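Local coordinates for protein ancestral D-type dye decolorizing peroxidase (Geotrichum candidum, PDB 7ANV) that probably catalyses the heme-dependent oxidation of dyes and other substrates by hydrogen peroxide, as other dye-decolorizing peroxidases do, at residues K39-I42 against P43-T46; A218-R221 against P222-L226; I270-G274 against N275-P279. One frame throughout, in Å; residues are numbered along the deposited sequence. Where two conformers were deposited one is given.

Contact 1 (K39-I42 against P43-T46); sequences KQLI and PLIT
Leu41 and Ile42 give their carbonyls to Leu44 and Ile45 in a 3-10 turn that leads out of helix 31-41, in the first of the two ferredoxin-like domains, of the dimeric alpha+beta barrel family. Leu44 N donates to Leu41 O at 2.8 Å, and Ile45 N to Ile42 O at 3.0 Å. Pro43 has no N-H to offer; its CD, in place of an amide hydrogen, lies 3.3 Å from Gln40 O. Thr46 fastens the exit, its OG1 bonded to Val80 N of strand 78-84. On the apolar side, CD1 of Ile45 lies 4.0 Å from CD2 of Leu41, and the two side chains meet obliquely. The first torsion of Leu41 (-178°) sets CG beside its own carbonyl carbon, where CG comes within 4.0 Å of Ile45 CD1. Both side chains also pack on Ile82 of strand 78-84. An alanine in place of Ile45 would probably open a gap beside Leu41 and leave its CD2 methyl without this neighbour. Ile42 O takes a second donor: one water, 2.7 Å from Ile42 O, also donates to Ile45 O at 2.7 Å and clamps the two carbonyls together.

Contact 2 (A218-R221 against P222-L226); sequences APVR and PGVIL
Val220 and Val224 meet through their first torsions: at -56° Val220 sets CG2 between its backbone N and carbonyl carbon, while at 170° Val224 turns CG2 beside its own N. Val220 CB and Val224 CG2 thereby come to 4.2 Å, and the two side chains cross at about a right angle. The chain curls between them. Val224 N donates to Arg221 O over 3.0 Å in a nearly straight bond (N-H...O 164°). CB of Val224 rests against the same oxygen at 3.5 Å. Pro222 stiffens the start of the turn, and its carbonyl oxygen accepts from two amides, Ile225 N at 3.0 Å and Leu226 N at 2.9 Å. This coil of helical backbone angles follows the short strand 219-220, which pairs in parallel with 205-206; Ser399 OG bonds to Gly223 O. Arg221 bends at its third torsion, and its NE forms a salt bridge with Glu361 of helix 357-361, a residue that also touches Val220 and Val224. The valine pair thus lies beside a charged anchor, and the carbonyls of Arg221 and Pro222 draw on amides three or four residues ahead, so the turn is held by its own amides, while the charge of Arg221 is met from outside by Glu361.

Contact 3 (I270-G274 against N275-P279); sequences IKLPG and NNLTP
Leu272 and Asn275 close a type II beta turn at the outer end of the loop that joins helix 258-267 to helix 279-291. The direct backbone bond is that of the turn itself: Asn275 N donates to Leu272 O at 2.9 Å (N-H...O 157°). Pro273 and Gly274 fill the corner. Gly274 has a positive phi, at which a CB would collide with Pro273 O, which makes the glycine well suited to its place.

Waters add further polar links between the two arms. One water accepts from Leu272 N and from Leu277 N, at 2.8 and 3.1 Å, bridging two amides that face each other across the loop. A second donates to Pro273 O at 2.7 Å and accepts from Asn276 N, tying the corner to the return arm. A third lies near Ile270 O and Thr278 O, although it cannot donate to all the acceptors around it at once.

At the far end Thr278 is the N-cap of helix 279-291: its OG1 caps a backbone N of that helix, and its own N bonds to Glu281 OE1. Ile270 packs on Leu285, Leu286 and Arg289 of the same helix.

Between the two arms, apolar side-chain contact is made by one pair of leucines. Both carry CG beside the backbone N (chi1 -61° for Leu272, -64° for Leu277), and their side chains approach at a slant. The methyl CD1 of Leu277 lies 4.0 Å from Leu272 CD1 and the same distance from Ile270 O.

The three contacts follow one another in series from the N terminus; none nests in or crosses another, and none touches another. Contact 1 comes first, turning the chain from helix 31-41 toward helix 48-59 beside strand 78-84 of the first antiparallel sheet. Contact 2 comes next, with its centre about 26 Å from that of contact 1, where the chain leaves the short parallel pair 205-206 and 219-220 on its way to strand 247-256 of the second antiparallel sheet. Contact 3 closes the loop between helices 258-267 and 279-291, at the surface. Contacts 1 and 3 lie on opposite sides of the chain's centre, their own centres about 58 Å apart.

Contact 1 (K39-I42 against P43-T46)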
ATOM      1  N   LYS A  39      15.552 -23.574   6.982  1.00 25.10           N
ATOM      2  CA  LYS A  39      16.282 -23.544   8.276  1.00 25.74           C
ATOM      3  C   LYS A  39      17.504 -22.611   8.167  1.00 24.78           C
ATOM      4  O   LYS A  39      17.817 -21.898   9.133  1.00 24.33           O
ATOM      5  CB  LYS A  39      16.677 -24.954   8.695  1.00 29.42           C
ATOM      6  CG  LYS A  39      16.977 -25.076  10.173  1.00 33.78           C
ATOM      7  CD  LYS A  39      17.288 -26.480  10.693  1.00 37.34           C
ATOM      8  CE  LYS A  39      17.078 -26.524  12.198  1.00 41.05           C
ATOM      9  NZ  LYS A  39      17.603 -27.759  12.837  1.00 45.54           N
ATOM     10  N   GLN A  40      18.162 -22.610   7.009  0.50 23.82           N
ATOM     11  CA  GLN A  40      19.362 -21.792   6.735  0.50 24.41           C
ATOM     12  C   GLN A  40      18.961 -20.355   6.386  0.50 22.70           C
ATOM     13  O   GLN A  40      19.785 -19.463   6.616  0.50 23.14           O
ATOM     14  CB  GLN A  40      20.191 -22.453   5.636  0.50 25.33           C
ATOM     15  CG  GLN A  40      20.466 -23.921   5.927  0.50 27.29           C
ATOM     16  CD  GLN A  40      21.240 -24.062   7.208  0.50 29.98           C
ATOM     17  OE1 GLN A  40      22.173 -23.298   7.459  0.50 32.79           O
ATOM     18  NE2 GLN A  40      20.844 -25.015   8.042  0.50 31.45           N
ATOM     19  N   LEU A  41      17.736 -20.111   5.921  1.00 22.26           N
ATOM     20  CA  LEU A  41      17.289 -18.718   5.657  1.00 21.32           C
ATOM     21  C   LEU A  41      16.966 -18.009   6.978  1.00 21.36           C
ATOM     22  O   LEU A  41      17.115 -16.800   7.052  1.00 22.20           O
ATOM     23  CB  LEU A  41      16.079 -18.707   4.726  1.00 20.69           C
ATOM     24  CG  LEU A  41      15.569 -17.314   4.367  1.00 20.33           C
ATOM     25  CD1 LEU A  41      16.565 -16.585   3.482  1.00 21.56           C
ATOM     26  CD2 LEU A  41      14.190 -17.371   3.700  1.00 19.92           C
ATOM     27  N   ILE A  42      16.446 -18.721   7.960  1.00 22.02           N
ATOM     28  CA  ILE A  42      15.894 -18.070   9.182  1.00 22.90           C
ATOM     29  C   ILE A  42      16.879 -17.078   9.804  1.00 23.80           C
ATOM     30  O   ILE A  42      16.470 -15.976  10.181  1.00 22.45           O
ATOM     31  CB  ILE A  42      15.320 -19.109  10.154  1.00 24.43           C
ATOM     32  CG1 ILE A  42      14.060 -19.693   9.510  1.00 24.53           C
ATOM     33  CG2 ILE A  42      14.995 -18.462  11.491  1.00 25.50           C
ATOM     34  CD1 ILE A  42      13.491 -20.894  10.197  1.00 25.96           C
ATOM     35  N   PRO A  43      18.185 -17.387   9.966  1.00 24.94           N
ATOM     36  CA  PRO A  43      19.119 -16.406  10.525  1.00 25.21           C
ATOM     37  C   PRO A  43      19.244 -15.108   9.721  1.00 23.96           C
ATOM     38  O   PRO A  43      19.693 -14.158  10.269  1.00 24.97           O
ATOM     39  CB  PRO A  43      20.488 -17.110  10.471  1.00 26.49           C
ATOM     40  CG  PRO A  43      20.135 -18.593  10.472  1.00 27.37           C
ATOM     41  CD  PRO A  43      18.823 -18.696   9.726  1.00 25.14           C
ATOM     42  N   LEU A  44      18.849 -15.087   8.457  1.00 23.59           N
ATOM     43  CA  LEU A  44      18.944 -13.895   7.564  1.00 22.38           C
ATOM     44  C   LEU A  44      17.690 -13.043   7.721  1.00 21.41           C
ATOM     45  O   LEU A  44      17.708 -11.899   7.231  1.00 20.46           O
ATOM     46  CB  LEU A  44      19.073 -14.310   6.100  1.00 22.64           C
ATOM     47  CG  LEU A  44      20.468 -14.724   5.626  1.00 24.40           C
ATOM     48  CD1 LEU A  44      20.962 -15.931   6.356  1.00 25.65           C
ATOM     49  CD2 LEU A  44      20.464 -14.984   4.139  1.00 24.46           C
ATOM     50  N   ILE A  45      16.626 -13.581   8.314  1.00 21.15           N
ATOM     51  CA  ILE A  45      15.311 -12.871   8.330  1.00 20.66           C
ATOM     52  C   ILE A  45      15.441 -11.720   9.334  1.00 20.11           C
ATOM     53  O   ILE A  45      15.761 -11.961  10.495  1.00 21.11           O
ATOM     54  CB  ILE A  45      14.120 -13.793   8.655  1.00 21.36           C
ATOM     55  CG1 ILE A  45      13.939 -14.897   7.616  1.00 20.96           C
ATOM     56  CG2 ILE A  45      12.827 -12.976   8.813  1.00 21.11           C
ATOM     57  CD1 ILE A  45      13.599 -14.394   6.240  1.00 22.13           C
ATOM     58  N   THR A  46      15.161 -10.510   8.879  1.00 18.84           N
ATOM     59  CA  THR A  46      15.241  -9.274   9.677  1.00 18.41           C
ATOM     60  C   THR A  46      13.976  -9.127  10.514  1.00 18.03           C
ATOM     61  O   THR A  46      12.877  -9.074   9.927  1.00 17.62           O
ATOM     62  CB  THR A  46      15.388  -8.058   8.771  1.00 17.95           C
ATOM     63  OG1 THR A  46      16.429  -8.325   7.817  1.00 17.67           O
ATOM     64  CG2 THR A  46      15.712  -6.815   9.547  1.00 18.89           C
TER
HETATM   65  O   HOH W   1      15.694 -14.153  12.004  1.00 27.98           O

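Contact 2 (A218-R221 against P222-L226)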
ATOM      1  N   ALA A 218      -3.911   7.950  14.924  1.00 23.03           N
ATOM      2  CA  ALA A 218      -4.782   7.089  15.754  1.00 24.76           C
ATOM      3  C   ALA A 218      -4.053   5.810  16.148  1.00 25.62           C
ATOM      4  O   ALA A 218      -3.382   5.185  15.309  1.00 25.14           O
ATOM      5  CB  ALA A 218      -6.050   6.784  14.999  1.00 24.06           C
ATOM      6  N   PRO A 219      -4.158   5.402  17.428  1.00 28.27           N
ATOM      7  CA  PRO A 219      -3.575   4.158  17.907  1.00 27.88           C
ATOM      8  C   PRO A 219      -4.543   3.031  17.534  1.00 28.16           C
ATOM      9  O   PRO A 219      -5.756   3.278  17.467  1.00 27.42           O
ATOM     10  CB  PRO A 219      -3.442   4.337  19.429  1.00 31.57           C
ATOM     11  CG  PRO A 219      -4.010   5.705  19.730  1.00 32.43           C
ATOM     12  CD  PRO A 219      -4.816   6.139  18.524  1.00 29.94           C
ATOM     13  N   VAL A 220      -3.992   1.858  17.234  1.00 23.80           N
ATOM     14  CA  VAL A 220      -4.778   0.635  16.948  1.00 22.80           C
ATOM     15  C   VAL A 220      -4.233  -0.463  17.855  1.00 21.30           C
ATOM     16  O   VAL A 220      -3.021  -0.469  18.150  1.00 20.49           O
ATOM     17  CB  VAL A 220      -4.753   0.232  15.465  1.00 22.46           C
ATOM     18  CG1 VAL A 220      -5.226   1.368  14.564  1.00 23.28           C
ATOM     19  CG2 VAL A 220      -3.389  -0.265  15.028  1.00 22.43           C
ATOM     20  N   ARG A 221      -5.118  -1.362  18.271  1.00 20.41           N
ATOM     21  CA  ARG A 221      -4.694  -2.550  19.011  1.00 21.17           C
ATOM     22  C   ARG A 221      -3.820  -3.394  18.086  1.00 19.21           C
ATOM     23  O   ARG A 221      -3.983  -3.411  16.864  1.00 18.69           O
ATOM     24  CB  ARG A 221      -5.929  -3.283  19.527  1.00 23.30           C
ATOM     25  CG  ARG A 221      -6.674  -2.458  20.565  1.00 26.28           C
ATOM     26  CD  ARG A 221      -7.732  -3.347  21.196  1.00 31.43           C
ATOM     27  NE  ARG A 221      -8.809  -3.574  20.272  1.00 34.08           N
ATOM     28  CZ  ARG A 221      -9.863  -4.361  20.513  1.00 39.12           C
ATOM     29  NH1 ARG A 221      -9.945  -5.074  21.626  1.00 41.77           N
ATOM     30  NH2 ARG A 221     -10.789  -4.488  19.590  1.00 39.30           N
ATOM     31  N   PRO A 222      -2.816  -4.068  18.659  1.00 19.35           N
ATOM     32  CA  PRO A 222      -1.802  -4.750  17.843  1.00 19.49           C
ATOM     33  C   PRO A 222      -2.398  -5.788  16.895  1.00 19.17           C
ATOM     34  O   PRO A 222      -1.832  -6.007  15.824  1.00 18.29           O
ATOM     35  CB  PRO A 222      -0.868  -5.396  18.863  1.00 20.26           C
ATOM     36  CG  PRO A 222      -1.687  -5.431  20.149  1.00 20.63           C
ATOM     37  CD  PRO A 222      -2.553  -4.188  20.101  1.00 20.55           C
ATOM     38  N   GLY A 223      -3.508  -6.423  17.299  1.00 19.82           N
ATOM     39  CA  GLY A 223      -4.187  -7.469  16.519  1.00 19.52           C
ATOM     40  C   GLY A 223      -4.910  -6.949  15.289  1.00 19.25           C
ATOM     41  O   GLY A 223      -5.424  -7.745  14.507  1.00 19.60           O
ATOM     42  N   VAL A 224      -4.958  -5.644  15.066  1.00 18.59           N
ATOM     43  CA  VAL A 224      -5.351  -5.138  13.739  1.00 18.39           C
ATOM     44  C   VAL A 224      -4.279  -5.528  12.704  1.00 17.90           C
ATOM     45  O   VAL A 224      -4.609  -5.597  11.525  1.00 18.30           O
ATOM     46  CB  VAL A 224      -5.577  -3.631  13.809  1.00 18.36           C
ATOM     47  CG1 VAL A 224      -5.750  -3.019  12.445  1.00 19.16           C
ATOM     48  CG2 VAL A 224      -6.769  -3.321  14.695  1.00 19.56           C
ATOM     49  N   ILE A 225      -3.035  -5.683  13.136  1.00 18.00           N
ATOM     50  CA  ILE A 225      -1.867  -5.904  12.227  1.00 17.80           C
ATOM     51  C   ILE A 225      -1.374  -7.341  12.401  1.00 17.72           C
ATOM     52  O   ILE A 225      -1.075  -8.012  11.394  1.00 17.28           O
ATOM     53  CB  ILE A 225      -0.759  -4.865  12.482  1.00 18.72           C
ATOM     54  CG1 ILE A 225      -1.299  -3.451  12.280  1.00 18.10           C
ATOM     55  CG2 ILE A 225       0.438  -5.157  11.569  1.00 19.13           C
ATOM     56  CD1 ILE A 225      -1.891  -3.205  10.920  1.00 18.00           C
ATOM     57  N   LEU A 226      -1.292  -7.811  13.640  1.00 18.80           N
ATOM     58  CA  LEU A 226      -0.686  -9.117  13.982  1.00 19.02           C
ATOM     59  C   LEU A 226      -1.748 -10.142  14.349  1.00 19.47           C
ATOM     60  O   LEU A 226      -2.569  -9.880  15.260  1.00 19.14           O
ATOM     61  CB  LEU A 226       0.256  -8.932  15.158  1.00 19.83           C
ATOM     62  CG  LEU A 226       1.470  -8.041  14.921  1.00 20.25           C
ATOM     63  CD1 LEU A 226       2.180  -7.844  16.273  1.00 21.78           C
ATOM     64  CD2 LEU A 226       2.408  -8.599  13.871  1.00 20.86           C
TER

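Contact 3 (I270-G274 against N275-P279)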
ATOM      1  N   ILE A 270      -8.608  24.441 -11.495  1.00 22.97           N
ATOM      2  CA  ILE A 270      -9.651  25.095 -10.667  1.00 22.97           C
ATOM      3  C   ILE A 270      -9.523  26.610 -10.850  1.00 23.22           C
ATOM      4  O   ILE A 270      -8.403  27.148 -10.732  1.00 22.86           O
ATOM      5  CB  ILE A 270      -9.545  24.661  -9.197  1.00 22.12           C
ATOM      6  CG1 ILE A 270      -9.813  23.173  -9.070  1.00 22.04           C
ATOM      7  CG2 ILE A 270     -10.496  25.470  -8.328  1.00 21.96           C
ATOM      8  CD1 ILE A 270      -9.273  22.567  -7.804  1.00 21.02           C
ATOM      9  N   LYS A 271     -10.636  27.243 -11.170  1.00 23.44           N
ATOM     10  CA  LYS A 271     -10.790  28.717 -11.132  1.00 25.55           C
ATOM     11  C   LYS A 271     -11.679  29.107  -9.955  1.00 23.85           C
ATOM     12  O   LYS A 271     -12.876  28.801  -9.959  1.00 23.38           O
ATOM     13  CB  LYS A 271     -11.383  29.228 -12.442  1.00 29.52           C
ATOM     14  CG  LYS A 271     -10.601  28.783 -13.661  1.00 32.96           C
ATOM     15  CD  LYS A 271     -11.320  28.964 -14.985  1.00 38.26           C
ATOM     16  CE  LYS A 271     -10.832  27.924 -15.977  1.00 42.57           C
ATOM     17  NZ  LYS A 271     -11.381  28.158 -17.335  1.00 47.42           N
ATOM     18  N   LEU A 272     -11.082  29.732  -8.960  1.00 22.99           N
ATOM     19  CA  LEU A 272     -11.774  30.214  -7.749  1.00 22.22           C
ATOM     20  C   LEU A 272     -12.399  31.554  -8.070  1.00 22.25           C
ATOM     21  O   LEU A 272     -11.976  32.222  -9.017  1.00 21.86           O
ATOM     22  CB  LEU A 272     -10.772  30.348  -6.614  1.00 22.96           C
ATOM     23  CG  LEU A 272     -10.050  29.085  -6.165  1.00 23.09           C
ATOM     24  CD1 LEU A 272      -9.118  29.433  -5.033  1.00 23.61           C
ATOM     25  CD2 LEU A 272     -11.026  28.018  -5.739  1.00 23.59           C
ATOM     26  N   PRO A 273     -13.459  31.967  -7.336  1.00 22.02           N
ATOM     27  CA  PRO A 273     -14.033  33.284  -7.523  1.00 23.14           C
ATOM     28  C   PRO A 273     -12.952  34.376  -7.509  1.00 23.38           C
ATOM     29  O   PRO A 273     -12.058  34.369  -6.683  1.00 22.91           O
ATOM     30  CB  PRO A 273     -14.987  33.443  -6.331  1.00 23.04           C
ATOM     31  CG  PRO A 273     -15.365  32.015  -5.988  1.00 22.43           C
ATOM     32  CD  PRO A 273     -14.098  31.212  -6.245  1.00 22.18           C
ATOM     33  N   GLY A 274     -13.051  35.280  -8.453  1.00 24.95           N
ATOM     34  CA  GLY A 274     -12.084  36.371  -8.620  1.00 25.92           C
ATOM     35  C   GLY A 274     -11.075  36.045  -9.697  1.00 26.76           C
ATOM     36  O   GLY A 274     -10.453  36.982 -10.217  1.00 26.59           O
ATOM     37  N   ASN A 275     -10.924  34.766 -10.048  1.00 27.65           N
ATOM     38  CA  ASN A 275     -10.041  34.358 -11.166  1.00 28.86           C
ATOM     39  C   ASN A 275      -8.601  34.806 -10.876  1.00 27.89           C
ATOM     40  O   ASN A 275      -7.889  35.178 -11.824  1.00 28.71           O
ATOM     41  CB  ASN A 275     -10.541  34.892 -12.514  1.00 31.30           C
ATOM     42  CG  ASN A 275      -9.832  34.239 -13.690  1.00 34.66           C
ATOM     43  OD1 ASN A 275      -9.438  33.080 -13.624  1.00 35.86           O
ATOM     44  ND2 ASN A 275      -9.678  34.964 -14.788  1.00 39.15           N
ATOM     45  N   ASN A 276      -8.132  34.679  -9.636  1.00 26.74           N
ATOM     46  CA  ASN A 276      -6.768  35.089  -9.238  1.00 26.48           C
ATOM     47  C   ASN A 276      -5.727  34.012  -9.594  1.00 26.54           C
ATOM     48  O   ASN A 276      -4.598  34.410  -9.895  1.00 26.33           O
ATOM     49  CB  ASN A 276      -6.692  35.366  -7.745  1.00 26.23           C
ATOM     50  CG  ASN A 276      -7.559  36.534  -7.324  1.00 25.32           C
ATOM     51  OD1 ASN A 276      -7.806  37.487  -8.078  1.00 25.78           O
ATOM     52  ND2 ASN A 276      -8.035  36.473  -6.095  1.00 24.90           N
ATOM     53  N   LEU A 277      -6.050  32.721  -9.478  1.00 24.44           N
ATOM     54  CA  LEU A 277      -5.068  31.635  -9.725  1.00 25.63           C
ATOM     55  C   LEU A 277      -4.657  31.651 -11.190  1.00 25.31           C
ATOM     56  O   LEU A 277      -5.522  31.715 -12.069  1.00 25.21           O
ATOM     57  CB  LEU A 277      -5.649  30.261  -9.400  1.00 25.41           C
ATOM     58  CG  LEU A 277      -6.007  30.042  -7.942  1.00 27.26           C
ATOM     59  CD1 LEU A 277      -6.253  28.581  -7.649  1.00 26.44           C
ATOM     60  CD2 LEU A 277      -4.919  30.559  -7.056  1.00 28.94           C
ATOM     61  N   THR A 278      -3.380  31.445 -11.424  1.00 25.15           N
ATOM     62  CA  THR A 278      -2.911  31.094 -12.783  1.00 25.66           C
ATOM     63  C   THR A 278      -3.456  29.704 -13.117  1.00 25.91           C
ATOM     64  O   THR A 278      -3.816  28.919 -12.226  1.00 23.75           O
ATOM     65  CB  THR A 278      -1.378  31.185 -12.839  1.00 26.46           C
ATOM     66  OG1 THR A 278      -0.876  30.080 -12.102  1.00 25.26           O
ATOM     67  CG2 THR A 278      -0.854  32.495 -12.284  1.00 27.06           C
ATOM     68  N   PRO A 279      -3.456  29.310 -14.407  1.00 26.72           N
ATOM     69  CA  PRO A 279      -3.762  27.924 -14.787  1.00 26.31           C
ATOM     70  C   PRO A 279      -2.846  26.923 -14.068  1.00 25.83           C
ATOM     71  O   PRO A 279      -3.337  25.884 -13.613  1.00 25.13           O
ATOM     72  CB  PRO A 279      -3.491  27.949 -16.295  1.00 28.27           C
ATOM     73  CG  PRO A 279      -3.763  29.376 -16.714  1.00 29.03           C
ATOM     74  CD  PRO A 279      -3.205  30.181 -15.567  1.00 28.54           C
TER
HETATM   75  O   HOH W   2      -6.753  28.473 -12.545  1.00 24.20           O
HETATM   76  O   HOH W   3      -8.883  31.464  -9.257  1.00 24.91           O
HETATM   77  O   HOH W   4      -9.564  33.546  -7.381  1.00 21.60           O